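Local coordinates for polysaccharide deacetylase-like protein (Bacillus anthracis, PDB 4V33) that is a putative polysaccharide deacetylase, probably zinc-dependent, and one of two required for osmotic stability and maintenance of cell shape, at residues A[58-66]-A[99-107]; A[318-329]-A[338-346]. All coordinates share one frame; numbering follows the deposited sequence. Where two conformers were deposited one is given.

Contact 1 (A[58-66]-A[99-107])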
ATOM      1  N   SER A  58      11.471  13.320   6.023  1.00 25.86           N
ATOM      2  CA  SER A  58      11.891  13.568   7.400  1.00 23.49           C
ATOM      3  C   SER A  58      12.167  12.277   8.164  1.00 22.64           C
ATOM      4  O   SER A  58      11.541  11.247   7.911  1.00 22.18           O
ATOM      5  CB  SER A  58      10.842  14.390   8.155  1.00 25.82           C
ATOM      6  OG  SER A  58      10.661  15.666   7.566  1.00 28.25           O
ATOM      7  N   THR A  59      13.108  12.344   9.105  1.00 23.65           N
ATOM      8  CA  THR A  59      13.397  11.210   9.979  1.00 26.42           C
ATOM      9  C   THR A  59      13.249  11.604  11.438  1.00 26.96           C
ATOM     10  O   THR A  59      13.286  10.753  12.321  1.00 27.02           O
ATOM     11  CB  THR A  59      14.822  10.679   9.771  1.00 29.54           C
ATOM     12  OG1 THR A  59      15.764  11.711  10.087  1.00 32.05           O
ATOM     13  CG2 THR A  59      15.016  10.231   8.332  1.00 31.75           C
ATOM     14  N   ASN A  60      13.097  12.900  11.690  1.00 24.62           N
ATOM     15  CA  ASN A  60      12.942  13.390  13.051  1.00 30.28           C
ATOM     16  C   ASN A  60      12.176  14.705  13.142  1.00 29.27           C
ATOM     17  O   ASN A  60      11.893  15.350  12.129  1.00 31.76           O
ATOM     18  CB  ASN A  60      14.303  13.493  13.755  1.00 33.75           C
ATOM     19  CG  ASN A  60      15.277  14.407  13.035  1.00 43.64           C
ATOM     20  OD1 ASN A  60      14.920  15.495  12.585  1.00 47.19           O
ATOM     21  ND2 ASN A  60      16.524  13.964  12.926  1.00 51.96           N
ATOM     22  N   THR A  61      11.836  15.085  14.367  1.00 24.34           N
ATOM     23  CA  THR A  61      11.156  16.347  14.633  1.00 25.61           C
ATOM     24  C   THR A  61      11.208  16.616  16.129  1.00 29.31           C
ATOM     25  O   THR A  61      11.885  15.902  16.867  1.00 28.52           O
ATOM     26  CB  THR A  61       9.681  16.313  14.176  1.00 27.02           C
ATOM     27  OG1 THR A  61       9.097  17.608  14.349  1.00 30.84           O
ATOM     28  CG2 THR A  61       8.883  15.284  14.976  1.00 26.82           C
ATOM     29  N   THR A  62      10.510  17.656  16.570  1.00 25.75           N
ATOM     30  CA  THR A  62      10.380  17.928  17.993  1.00 28.02           C
ATOM     31  C   THR A  62       8.908  18.068  18.348  1.00 27.40           C
ATOM     32  O   THR A  62       8.170  18.799  17.690  1.00 30.23           O
ATOM     33  CB  THR A  62      11.134  19.207  18.395  1.00 30.62           C
ATOM     34  OG1 THR A  62      12.517  19.073  18.042  1.00 33.73           O
ATOM     35  CG2 THR A  62      11.013  19.453  19.892  1.00 29.91           C
ATOM     36  N   ILE A  63       8.490  17.359  19.391  1.00 27.78           N
ATOM     37  CA  ILE A  63       7.110  17.399  19.858  1.00 26.98           C
ATOM     38  C   ILE A  63       6.958  18.441  20.965  1.00 26.62           C
ATOM     39  O   ILE A  63       7.844  18.601  21.802  1.00 28.31           O
ATOM     40  CB  ILE A  63       6.675  16.007  20.376  1.00 25.74           C
ATOM     41  CG1 ILE A  63       6.737  14.982  19.239  1.00 25.84           C
ATOM     42  CG2 ILE A  63       5.274  16.053  20.977  1.00 30.29           C
ATOM     43  CD1 ILE A  63       6.653  13.539  19.707  1.00 30.24           C
ATOM     44  N   HIS A  64       5.841  19.163  20.957  1.00 27.23           N
ATOM     45  CA  HIS A  64       5.559  20.138  22.002  1.00 31.52           C
ATOM     46  C   HIS A  64       4.133  19.978  22.496  1.00 30.25           C
ATOM     47  O   HIS A  64       3.292  19.393  21.810  1.00 31.35           O
ATOM     48  CB  HIS A  64       5.720  21.563  21.470  1.00 37.25           C
ATOM     49  CG  HIS A  64       7.044  21.828  20.825  1.00 45.81           C
ATOM     50  ND1 HIS A  64       8.157  22.211  21.542  1.00 48.52           N
ATOM     51  CD2 HIS A  64       7.429  21.776  19.529  1.00 43.15           C
ATOM     52  CE1 HIS A  64       9.172  22.382  20.715  1.00 42.55           C
ATOM     53  NE2 HIS A  64       8.758  22.123  19.488  1.00 46.58           N
ATOM     54  N   MET A  65       3.859  20.520  23.679  1.00 29.17           N
ATOM     55  CA  MET A  65       2.488  20.616  24.150  0.50 31.33           C
ATOM     56  C   MET A  65       2.108  22.063  24.426  1.00 36.44           C
ATOM     57  O   MET A  65       2.895  22.830  24.981  1.00 39.09           O
ATOM     58  CB  MET A  65       2.271  19.792  25.415  0.50 35.25           C
ATOM     59  CG  MET A  65       0.826  19.825  25.893  0.50 45.23           C
ATOM     60  SD  MET A  65      -0.093  18.339  25.479  0.50 46.26           S
ATOM     61  CE  MET A  65       1.200  17.182  25.819  0.50 21.40           C
ATOM     62  N   THR A  66       0.894  22.427  24.037  1.00 32.30           N
ATOM     63  CA  THR A  66       0.358  23.739  24.361  1.00 33.87           C
ATOM     64  C   THR A  66      -1.024  23.592  24.981  1.00 35.77           C
ATOM     65  O   THR A  66      -1.546  22.481  25.095  1.00 33.06           O
ATOM     66  CB  THR A  66       0.277  24.640  23.115  1.00 39.35           C
ATOM     67  OG1 THR A  66      -0.407  23.944  22.064  1.00 39.96           O
ATOM     68  CG2 THR A  66       1.673  25.012  22.643  1.00 43.76           C
ATOM     69  N   LYS A  99       9.928  25.275  27.711  1.00 38.83           N
ATOM     70  CA  LYS A  99       9.960  25.051  26.272  1.00 39.15           C
ATOM     71  C   LYS A  99       8.783  24.190  25.817  1.00 34.52           C
ATOM     72  O   LYS A  99       8.929  23.354  24.925  1.00 37.11           O
ATOM     73  CB  LYS A  99      11.275  24.386  25.859  1.00 44.35           C
ATOM     74  CG  LYS A  99      12.523  25.177  26.226  1.00 53.73           C
ATOM     75  CD  LYS A  99      13.771  24.497  25.678  1.00 60.50           C
ATOM     76  CE  LYS A  99      15.034  25.266  26.039  1.00 66.18           C
ATOM     77  NZ  LYS A  99      16.245  24.648  25.425  1.00 69.53           N
ATOM     78  N   GLN A 100       7.624  24.405  26.435  1.00 36.87           N
ATOM     79  CA  GLN A 100       6.395  23.695  26.079  1.00 39.20           C
ATOM     80  C   GLN A 100       6.558  22.172  26.109  1.00 33.69           C
ATOM     81  O   GLN A 100       6.028  21.464  25.253  1.00 33.98           O
ATOM     82  CB  GLN A 100       5.878  24.166  24.716  1.00 43.33           C
ATOM     83  CG  GLN A 100       5.459  25.635  24.710  1.00 43.61           C
ATOM     84  CD  GLN A 100       5.084  26.142  23.335  1.00 54.95           C
ATOM     85  OE1 GLN A 100       5.535  25.614  22.317  1.00 60.74           O
ATOM     86  NE2 GLN A 100       4.253  27.178  23.296  1.00 62.71           N
ATOM     87  N   PHE A 101       7.298  21.692  27.106  1.00 31.43           N
ATOM     88  CA  PHE A 101       7.549  20.262  27.296  1.00 27.50           C
ATOM     89  C   PHE A 101       8.067  19.602  26.028  1.00 28.54           C
ATOM     90  O   PHE A 101       7.621  18.524  25.619  1.00 26.69           O
ATOM     91  CB  PHE A 101       6.315  19.575  27.877  1.00 25.39           C
ATOM     92  CG  PHE A 101       5.972  20.063  29.254  1.00 25.45           C
ATOM     93  CD1 PHE A 101       6.707  19.643  30.349  1.00 24.11           C
ATOM     94  CD2 PHE A 101       4.947  20.976  29.448  1.00 29.22           C
ATOM     95  CE1 PHE A 101       6.415  20.101  31.617  1.00 24.37           C
ATOM     96  CE2 PHE A 101       4.649  21.440  30.713  1.00 28.06           C
ATOM     97  CZ  PHE A 101       5.383  21.001  31.801  1.00 30.02           C
ATOM     98  N   SER A 102       9.033  20.283  25.427  1.00 27.87           N
ATOM     99  CA  SER A 102       9.663  19.840  24.195  0.61 27.88           C
ATOM    100  C   SER A 102      10.220  18.429  24.326  1.00 26.53           C
ATOM    101  O   SER A 102      10.825  18.084  25.346  1.00 26.12           O
ATOM    102  CB  SER A 102      10.778  20.819  23.815  0.61 32.09           C
ATOM    103  OG  SER A 102      11.656  20.269  22.852  0.61 34.21           O
ATOM    104  N   LEU A 103      10.014  17.622  23.291  1.00 26.01           N
ATOM    105  CA  LEU A 103      10.549  16.272  23.241  1.00 26.55           C
ATOM    106  C   LEU A 103      11.088  15.994  21.847  1.00 27.03           C
ATOM    107  O   LEU A 103      10.329  15.964  20.874  1.00 28.38           O
ATOM    108  CB  LEU A 103       9.476  15.240  23.581  1.00 23.61           C
ATOM    109  CG  LEU A 103       9.988  13.800  23.677  1.00 23.94           C
ATOM    110  CD1 LEU A 103      10.519  13.507  25.085  1.00 28.07           C
ATOM    111  CD2 LEU A 103       8.910  12.795  23.264  1.00 23.58           C
ATOM    112  N   PRO A 104      12.408  15.800  21.740  1.00 26.36           N
ATOM    113  CA  PRO A 104      12.992  15.387  20.463  1.00 27.60           C
ATOM    114  C   PRO A 104      12.476  14.006  20.088  1.00 26.23           C
ATOM    115  O   PRO A 104      12.430  13.103  20.927  1.00 29.44           O
ATOM    116  CB  PRO A 104      14.491  15.323  20.767  1.00 35.94           C
ATOM    117  CG  PRO A 104      14.680  16.208  21.952  1.00 40.14           C
ATOM    118  CD  PRO A 104      13.434  16.049  22.766  1.00 33.27           C
ATOM    119  N   PHE A 105      12.071  13.847  18.836  1.00 27.46           N
ATOM    120  CA  PHE A 105      11.605  12.562  18.353  1.00 24.42           C
ATOM    121  C   PHE A 105      12.416  12.174  17.133  1.00 27.81           C
ATOM    122  O   PHE A 105      12.543  12.959  16.201  1.00 33.10           O
ATOM    123  CB  PHE A 105      10.124  12.623  17.977  1.00 25.51           C
ATOM    124  CG  PHE A 105       9.565  11.300  17.531  1.00 29.46           C
ATOM    125  CD1 PHE A 105       9.705  10.873  16.216  1.00 32.98           C
ATOM    126  CD2 PHE A 105       8.918  10.474  18.431  1.00 30.07           C
ATOM    127  CE1 PHE A 105       9.204   9.647  15.814  1.00 37.28           C
ATOM    128  CE2 PHE A 105       8.410   9.251  18.027  1.00 33.43           C
ATOM    129  CZ  PHE A 105       8.553   8.842  16.722  1.00 35.25           C
ATOM    130  N   ASP A 106      12.953  10.962  17.133  1.00 27.75           N
ATOM    131  CA  ASP A 106      13.721  10.480  15.997  1.00 25.52           C
ATOM    132  C   ASP A 106      13.365   9.030  15.713  1.00 23.39           C
ATOM    133  O   ASP A 106      13.283   8.214  16.631  1.00 25.10           O
ATOM    134  CB  ASP A 106      15.219  10.606  16.287  1.00 29.67           C
ATOM    135  CG  ASP A 106      16.061  10.618  15.023  1.00 35.93           C
ATOM    136  OD1 ASP A 106      16.018   9.627  14.266  1.00 29.34           O
ATOM    137  OD2 ASP A 106      16.776  11.617  14.790  1.00 43.81           O
ATOM    138  N   THR A 107      13.160   8.694  14.441  1.00 22.29           N
ATOM    139  CA  THR A 107      12.851   7.315  14.091  1.00 22.91           C
ATOM    140  C   THR A 107      13.979   6.362  14.493  1.00 23.11           C
ATOM    141  O   THR A 107      13.757   5.164  14.643  1.00 20.51           O
ATOM    142  CB  THR A 107      12.510   7.156  12.597  1.00 21.66           C
ATOM    143  OG1 THR A 107      13.579   7.678  11.801  1.00 25.05           O
ATOM    144  CG2 THR A 107      11.219   7.901  12.270  1.00 24.91           C
TER
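Ile63 and Phe105 pack against each other where strands 60-66 and 103-106 run antiparallel in the smaller sheet of a beta sandwich, consistent with a fibronectin type III domain. On the inner face, Ile63 CD1 lies 4.0 Å from Phe105 CB and also approaches Leu103 CD2. Phe105, with CG anti to its backbone N (chi1 -177°), swings its ring away from strand 60-66 into the core, where it meets Phe117 edge-to-face. Ile63 and Leu103 both touch Tyr77 of the facing sheet, and Thr61 sits on this side too, its OG1 bonded to Asn52 O. Between the strands, Thr61 and Phe105 form a hydrogen-bonded pair, as do Ile63 and Leu103, where Ile63 N reaches Leu103 O at 2.7 Å. Ahead of strand 103-106, in the turn that leads into it, Gln100 O still accepts from Met65 N at 2.8 Å, almost straight at 178°. At the other end Thr59 O accepts from Thr107 N at 3.0 Å.

The outer face is looser and more polar. Gln100 stretches along the outside, NE2 3.4 Å from Thr66 CG2. His64 sets its ring beside Ser102 CB, and its ND1, buried here, has no hydrogen-bond partner in the model. Farther along this face the Asp106 carboxylate is shared: OD1 takes the backbone N of Lys108, while OD2 receives Asn60 ND2 at 3.0 Å, the donor coming from above the carboxylate plane and the two flat groups turned 65° apart.

Contact 2 (A[318-329]-A[338-346])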
ATOM      1  N   TYR A 318     -11.784   6.570 -11.248  1.00 19.06           N
ATOM      2  CA  TYR A 318     -10.924   5.740 -10.403  1.00 19.48           C
ATOM      3  C   TYR A 318     -10.224   6.573  -9.342  1.00 18.38           C
ATOM      4  O   TYR A 318      -9.884   7.728  -9.584  1.00 20.13           O
ATOM      5  CB  TYR A 318      -9.867   5.024 -11.252  1.00 17.26           C
ATOM      6  CG  TYR A 318     -10.445   4.069 -12.269  1.00 17.02           C
ATOM      7  CD1 TYR A 318     -10.798   2.773 -11.903  1.00 15.58           C
ATOM      8  CD2 TYR A 318     -10.652   4.465 -13.586  1.00 19.37           C
ATOM      9  CE1 TYR A 318     -11.330   1.893 -12.814  1.00 16.18           C
ATOM     10  CE2 TYR A 318     -11.184   3.591 -14.514  1.00 17.51           C
ATOM     11  CZ  TYR A 318     -11.520   2.305 -14.121  1.00 16.78           C
ATOM     12  OH  TYR A 318     -12.056   1.416 -15.025  1.00 16.68           O
ATOM     13  N   GLN A 319     -10.001   5.981  -8.168  1.00 17.90           N
ATOM     14  CA  GLN A 319      -9.232   6.632  -7.117  1.00 21.51           C
ATOM     15  C   GLN A 319      -7.731   6.385  -7.278  1.00 19.82           C
ATOM     16  O   GLN A 319      -6.916   7.193  -6.824  1.00 20.80           O
ATOM     17  CB  GLN A 319      -9.665   6.126  -5.742  1.00 19.40           C
ATOM     18  CG  GLN A 319     -11.097   6.427  -5.377  1.00 30.67           C
ATOM     19  CD  GLN A 319     -11.520   5.678  -4.134  1.00 37.13           C
ATOM     20  OE1 GLN A 319     -12.622   5.131  -4.069  1.00 41.18           O
ATOM     21  NE2 GLN A 319     -10.634   5.636  -3.141  1.00 29.42           N
ATOM     22  N   PHE A 320      -7.372   5.272  -7.922  1.00 16.24           N
ATOM     23  CA  PHE A 320      -5.973   4.842  -8.018  1.00 15.01           C
ATOM     24  C   PHE A 320      -5.659   4.434  -9.446  1.00 15.96           C
ATOM     25  O   PHE A 320      -6.472   3.787 -10.107  1.00 17.07           O
ATOM     26  CB  PHE A 320      -5.699   3.640  -7.097  1.00 16.34           C
ATOM     27  CG  PHE A 320      -5.983   3.913  -5.657  1.00 13.48           C
ATOM     28  CD1 PHE A 320      -5.050   4.556  -4.867  1.00 17.04           C
ATOM     29  CD2 PHE A 320      -7.201   3.554  -5.100  1.00 15.83           C
ATOM     30  CE1 PHE A 320      -5.318   4.830  -3.541  1.00 15.99           C
ATOM     31  CE2 PHE A 320      -7.486   3.826  -3.772  1.00 16.91           C
ATOM     32  CZ  PHE A 320      -6.540   4.464  -2.989  1.00 17.52           C
ATOM     33  N   ALA A 321      -4.471   4.796  -9.918  1.00 15.50           N
ATOM     34  CA  ALA A 321      -4.021   4.362 -11.236  1.00 14.15           C
ATOM     35  C   ALA A 321      -2.524   4.136 -11.206  1.00 15.91           C
ATOM     36  O   ALA A 321      -1.776   4.968 -10.681  1.00 16.73           O
ATOM     37  CB  ALA A 321      -4.393   5.389 -12.296  1.00 15.06           C
ATOM     38  N   THR A 322      -2.094   2.992 -11.731  1.00 14.09           N
ATOM     39  CA  THR A 322      -0.678   2.641 -11.760  1.00 14.41           C
ATOM     40  C   THR A 322      -0.091   2.733 -13.161  1.00 15.38           C
ATOM     41  O   THR A 322      -0.753   2.418 -14.157  1.00 14.54           O
ATOM     42  CB  THR A 322      -0.417   1.218 -11.216  1.00 14.40           C
ATOM     43  OG1 THR A 322      -1.358   0.305 -11.794  1.00 15.94           O
ATOM     44  CG2 THR A 322      -0.543   1.190  -9.695  1.00 16.39           C
ATOM     45  N   THR A 323       1.164   3.161 -13.211  1.00 14.56           N
ATOM     46  CA  THR A 323       1.910   3.304 -14.456  1.00 13.32           C
ATOM     47  C   THR A 323       2.928   2.179 -14.562  1.00 13.83           C
ATOM     48  O   THR A 323       2.898   1.233 -13.775  1.00 15.46           O
ATOM     49  CB  THR A 323       2.658   4.656 -14.485  1.00 15.16           C
ATOM     50  OG1 THR A 323       3.763   4.611 -13.569  1.00 15.84           O
ATOM     51  CG2 THR A 323       1.725   5.808 -14.095  1.00 17.05           C
ATOM     52  N   THR A 324       3.822   2.262 -15.544  1.00 14.82           N
ATOM     53  CA  THR A 324       4.955   1.347 -15.569  1.00 14.68           C
ATOM     54  C   THR A 324       6.279   2.057 -15.316  1.00 15.64           C
ATOM     55  O   THR A 324       7.348   1.500 -15.580  1.00 18.45           O
ATOM     56  CB  THR A 324       5.036   0.539 -16.884  1.00 17.31           C
ATOM     57  OG1 THR A 324       5.177   1.428 -17.997  1.00 18.06           O
ATOM     58  CG2 THR A 324       3.789  -0.317 -17.062  1.00 19.08           C
ATOM     59  N   LYS A 325       6.216   3.285 -14.803  1.00 15.66           N
ATOM     60  CA  LYS A 325       7.436   3.991 -14.433  1.00 19.86           C
ATOM     61  C   LYS A 325       8.072   3.239 -13.268  1.00 15.00           C
ATOM     62  O   LYS A 325       7.386   2.880 -12.317  1.00 17.16           O
ATOM     63  CB  LYS A 325       7.128   5.438 -14.042  1.00 19.56           C
ATOM     64  CG  LYS A 325       8.364   6.284 -13.779  1.00 30.65           C
ATOM     65  CD  LYS A 325       7.998   7.754 -13.601  1.00 37.41           C
ATOM     66  CE  LYS A 325       9.216   8.583 -13.228  1.00 44.56           C
ATOM     67  NZ  LYS A 325       8.898  10.039 -13.139  1.00 50.37           N
ATOM     68  N   PRO A 326       9.382   2.976 -13.342  1.00 17.67           N
ATOM     69  CA  PRO A 326      10.004   2.144 -12.304  1.00 15.82           C
ATOM     70  C   PRO A 326      10.230   2.872 -10.986  1.00 16.72           C
ATOM     71  O   PRO A 326      10.554   4.059 -10.964  1.00 22.29           O
ATOM     72  CB  PRO A 326      11.357   1.768 -12.917  1.00 21.20           C
ATOM     73  CG  PRO A 326      11.638   2.855 -13.910  1.00 28.11           C
ATOM     74  CD  PRO A 326      10.299   3.253 -14.463  1.00 22.38           C
ATOM     75  N   GLY A 327      10.072   2.149  -9.886  1.00 19.55           N
ATOM     76  CA  GLY A 327      10.332   2.724  -8.582  1.00 22.93           C
ATOM     77  C   GLY A 327       9.289   2.338  -7.559  1.00 20.12           C
ATOM     78  O   GLY A 327       8.339   1.622  -7.870  1.00 17.99           O
ATOM     79  N   LYS A 328       9.496   2.793  -6.326  1.00 22.59           N
ATOM     80  CA  LYS A 328       8.534   2.587  -5.250  1.00 21.20           C
ATOM     81  C   LYS A 328       7.720   3.843  -5.043  1.00 23.93           C
ATOM     82  O   LYS A 328       8.235   4.951  -5.175  1.00 29.38           O
ATOM     83  CB  LYS A 328       9.257   2.271  -3.946  1.00 23.70           C
ATOM     84  CG  LYS A 328      10.203   1.110  -4.019  1.00 23.12           C
ATOM     85  CD  LYS A 328      10.849   0.899  -2.661  1.00 36.85           C
ATOM     86  CE  LYS A 328      12.100   0.068  -2.780  1.00 36.60           C
ATOM     87  NZ  LYS A 328      13.124   0.728  -3.643  1.00 41.51           N
ATOM     88  N   PHE A 329       6.445   3.679  -4.711  1.00 17.95           N
ATOM     89  CA  PHE A 329       5.624   4.820  -4.362  1.00 16.94           C
ATOM     90  C   PHE A 329       5.949   5.340  -2.957  1.00 19.78           C
ATOM     91  O   PHE A 329       6.255   4.567  -2.055  1.00 21.49           O
ATOM     92  CB  PHE A 329       4.136   4.461  -4.438  1.00 19.40           C
ATOM     93  CG  PHE A 329       3.231   5.584  -4.018  1.00 24.69           C
ATOM     94  CD1 PHE A 329       2.825   6.544  -4.933  1.00 25.76           C
ATOM     95  CD2 PHE A 329       2.807   5.699  -2.701  1.00 22.97           C
ATOM     96  CE1 PHE A 329       2.004   7.588  -4.547  1.00 26.02           C
ATOM     97  CE2 PHE A 329       1.994   6.744  -2.307  1.00 24.51           C
ATOM     98  CZ  PHE A 329       1.587   7.688  -3.234  1.00 28.35           C
ATOM     99  N   LEU A 338      -1.798   9.661  -6.746  1.00 18.13           N
ATOM    100  CA  LEU A 338      -2.326   8.301  -6.658  1.00 16.69           C
ATOM    101  C   LEU A 338      -2.796   7.774  -8.008  1.00 16.82           C
ATOM    102  O   LEU A 338      -3.086   6.580  -8.143  1.00 17.22           O
ATOM    103  CB  LEU A 338      -3.466   8.216  -5.639  1.00 18.43           C
ATOM    104  CG  LEU A 338      -3.121   8.686  -4.230  1.00 17.91           C
ATOM    105  CD1 LEU A 338      -4.378   8.701  -3.370  1.00 21.65           C
ATOM    106  CD2 LEU A 338      -2.066   7.776  -3.636  1.00 18.87           C
ATOM    107  N   LEU A 339      -2.871   8.668  -8.995  1.00 16.54           N
ATOM    108  CA  LEU A 339      -3.237   8.314 -10.365  1.00 15.87           C
ATOM    109  C   LEU A 339      -1.999   8.220 -11.257  1.00 16.94           C
ATOM    110  O   LEU A 339      -2.112   8.131 -12.481  1.00 18.72           O
ATOM    111  CB  LEU A 339      -4.203   9.360 -10.943  1.00 16.51           C
ATOM    112  CG  LEU A 339      -5.513   9.523 -10.163  1.00 19.80           C
ATOM    113  CD1 LEU A 339      -6.344  10.675 -10.703  1.00 20.45           C
ATOM    114  CD2 LEU A 339      -6.322   8.232 -10.190  1.00 22.02           C
ATOM    115  N   LYS A 340      -0.820   8.264 -10.641  1.00 17.70           N
ATOM    116  CA  LYS A 340       0.447   8.233 -11.366  1.00 18.17           C
ATOM    117  C   LYS A 340       1.449   7.353 -10.631  1.00 17.08           C
ATOM    118  O   LYS A 340       2.639   7.672 -10.560  1.00 18.74           O
ATOM    119  CB  LYS A 340       1.017   9.647 -11.505  1.00 21.68           C
ATOM    120  CG  LYS A 340       0.176  10.558 -12.373  1.00 28.16           C
ATOM    121  CD  LYS A 340       0.907  11.850 -12.687  1.00 33.50           C
ATOM    122  CE  LYS A 340       0.822  12.828 -11.547  1.00 29.79           C
ATOM    123  NZ  LYS A 340       1.067  14.226 -12.038  1.00 32.95           N
ATOM    124  N   MET A 341       0.960   6.240 -10.098  1.00 15.80           N
ATOM    125  CA  MET A 341       1.737   5.420  -9.174  0.68 15.10           C
ATOM    126  C   MET A 341       2.767   4.534  -9.882  1.00 14.87           C
ATOM    127  O   MET A 341       2.420   3.737 -10.753  1.00 16.70           O
ATOM    128  CB  MET A 341       0.775   4.570  -8.331  0.68 16.55           C
ATOM    129  CG  MET A 341       1.383   3.870  -7.132  0.68 16.54           C
ATOM    130  SD  MET A 341       0.094   3.240  -6.022  0.68 18.05           S
ATOM    131  CE  MET A 341      -0.580   4.766  -5.370  0.68 18.40           C
ATOM    132  N   LYS A 342       4.029   4.671  -9.480  1.00 14.42           N
ATOM    133  CA  LYS A 342       5.112   3.855 -10.026  1.00 14.23           C
ATOM    134  C   LYS A 342       4.957   2.394  -9.628  1.00 12.79           C
ATOM    135  O   LYS A 342       4.322   2.076  -8.617  1.00 15.12           O
ATOM    136  CB  LYS A 342       6.459   4.332  -9.492  1.00 17.51           C
ATOM    137  CG  LYS A 342       6.909   5.708  -9.936  1.00 22.66           C
ATOM    138  CD  LYS A 342       8.130   6.103  -9.109  1.00 29.09           C
ATOM    139  CE  LYS A 342       8.681   7.456  -9.499  1.00 38.42           C
ATOM    140  NZ  LYS A 342       9.810   7.832  -8.601  1.00 43.77           N
ATOM    141  N   ARG A 343       5.572   1.513 -10.412  1.00 12.92           N
ATOM    142  CA  ARG A 343       5.582   0.091 -10.100  1.00 12.35           C
ATOM    143  C   ARG A 343       6.956  -0.540 -10.290  1.00 15.02           C
ATOM    144  O   ARG A 343       7.798  -0.041 -11.041  1.00 15.75           O
ATOM    145  CB  ARG A 343       4.531  -0.666 -10.919  1.00 13.88           C
ATOM    146  CG  ARG A 343       3.095  -0.302 -10.536  1.00 15.18           C
ATOM    147  CD  ARG A 343       2.118  -1.332 -11.052  1.00 13.25           C
ATOM    148  NE  ARG A 343       1.835  -1.154 -12.479  1.00 12.35           N
ATOM    149  CZ  ARG A 343       1.094  -1.997 -13.184  1.00 12.07           C
ATOM    150  NH1 ARG A 343       0.590  -3.085 -12.600  1.00 13.09           N
ATOM    151  NH2 ARG A 343       0.849  -1.751 -14.471  1.00 12.49           N
ATOM    152  N   VAL A 344       7.163  -1.649  -9.587  1.00 13.24           N
ATOM    153  CA  VAL A 344       8.386  -2.434  -9.719  1.00 13.51           C
ATOM    154  C   VAL A 344       8.115  -3.620 -10.646  1.00 13.60           C
ATOM    155  O   VAL A 344       7.312  -4.501 -10.326  1.00 14.73           O
ATOM    156  CB  VAL A 344       8.861  -2.935  -8.333  1.00 14.46           C
ATOM    157  CG1 VAL A 344      10.112  -3.802  -8.480  1.00 15.13           C
ATOM    158  CG2 VAL A 344       9.123  -1.749  -7.392  1.00 15.62           C
ATOM    159  N   ARG A 345       8.774  -3.639 -11.800  1.00 14.62           N
ATOM    160  CA  ARG A 345       8.578  -4.695 -12.787  1.00 13.18           C
ATOM    161  C   ARG A 345       9.342  -5.958 -12.400  1.00 15.03           C
ATOM    162  O   ARG A 345      10.535  -5.896 -12.118  1.00 20.12           O
ATOM    163  CB  ARG A 345       9.052  -4.207 -14.154  1.00 18.48           C
ATOM    164  CG  ARG A 345       8.976  -5.252 -15.248  1.00 19.38           C
ATOM    165  CD  ARG A 345       9.464  -4.692 -16.593  1.00 21.49           C
ATOM    166  NE  ARG A 345       8.585  -3.664 -17.143  1.00 24.53           N
ATOM    167  CZ  ARG A 345       7.491  -3.921 -17.854  1.00 21.60           C
ATOM    168  NH1 ARG A 345       7.117  -5.174 -18.078  1.00 23.99           N
ATOM    169  NH2 ARG A 345       6.756  -2.916 -18.328  1.00 25.07           N
ATOM    170  N   ILE A 346       8.644  -7.088 -12.359  1.00 13.40           N
ATOM    171  CA  ILE A 346       9.320  -8.372 -12.207  1.00 13.09           C
ATOM    172  C   ILE A 346       9.485  -9.035 -13.575  1.00 13.99           C
ATOM    173  O   ILE A 346       8.554  -9.056 -14.382  1.00 17.39           O
ATOM    174  CB  ILE A 346       8.581  -9.308 -11.232  1.00 13.49           C
ATOM    175  CG1 ILE A 346       8.366  -8.611  -9.879  1.00 16.12           C
ATOM    176  CG2 ILE A 346       9.360 -10.615 -11.066  1.00 14.76           C
ATOM    177  CD1 ILE A 346       9.622  -7.975  -9.287  1.00 19.25           C
TER
HETATM  178  O   HOH W   1       0.546   0.767 -16.087  1.00 15.20           O
HETATM  179  O   HOH W   2       4.460   7.025 -12.447  0.81 19.88           O
HETATM  180  O   HOH W   3       8.030  -0.581 -13.775  0.76 18.80           O
HETATM  181  O   HOH W   4       8.429  -0.081 -17.766  0.74 34.07           O
HETATM  182  O   HOH W   5       5.980   0.950  -6.687  1.00 16.03           O
HETATM  183  O   HOH W   6       8.850   7.423  -5.407  0.99 39.56           O
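Ala321 N donates to Leu338 O, Met341 N to Ala321 O and Thr323 N to Met341 O (2.8 Å), joining the strands in parallel; farther on, Arg343 N also donates to Lys325 O. Among side-chain bonds, Arg343 NE meets Thr323 O at 2.9 Å, in the guanidinium plane and nearly straight (177°). Thr322 OG1 lies over the centre of that guanidinium, 3.5 Å above its plane. The NE bond, the salt bridge to Asp205 and the NH1 bond to Thr203 together hold the group in place. Water 1 links Arg343 NH2 to Thr322 O. Thr323 OG1 accepts from Lys325 N, an ST turn.

Apolar contacts gather round Phe329. Bent at chi3 (-69°), Met341 in the conformer given lays CE over one ring face, 3.9 Å from the centroid, a CH-pi contact, while Leu338 CD2 reaches Phe329 CZ at 3.7 Å. On the more exposed side, the aliphatic chains of Lys325 and Lys342 cross, CE to CE 3.9 Å.

Within the deacetylase's parallel sheet, strand 320-326 is flanked by 298-300 and strand 341-345 by 146-149. Helix 308-315 packs on Leu339, Trp190 adjoins Phe329 and Met341, and Asp205 sits beside the zinc ligand Asp206.

Overall arrangement
The two contacts belong to separate parts of one chain, their centres about 34 Å apart and their nearest atoms about 13 Å apart, with no element in common. Contact 1 joins antiparallel strands at one side of the N-terminal sandwich, far from the centre of the chain; one face is greasy core and the other largely polar surface. Contact 2 lies nearer the middle of the chain, in the parallel sheet of the polysaccharide deacetylase domain, and buries more area (1090 against 702 Å²). Its backbone bonds are supplemented by a buried arginine and bridging waters, whereas contact 1 relies mainly on direct backbone pairing. Only contact 2 approaches the zinc site.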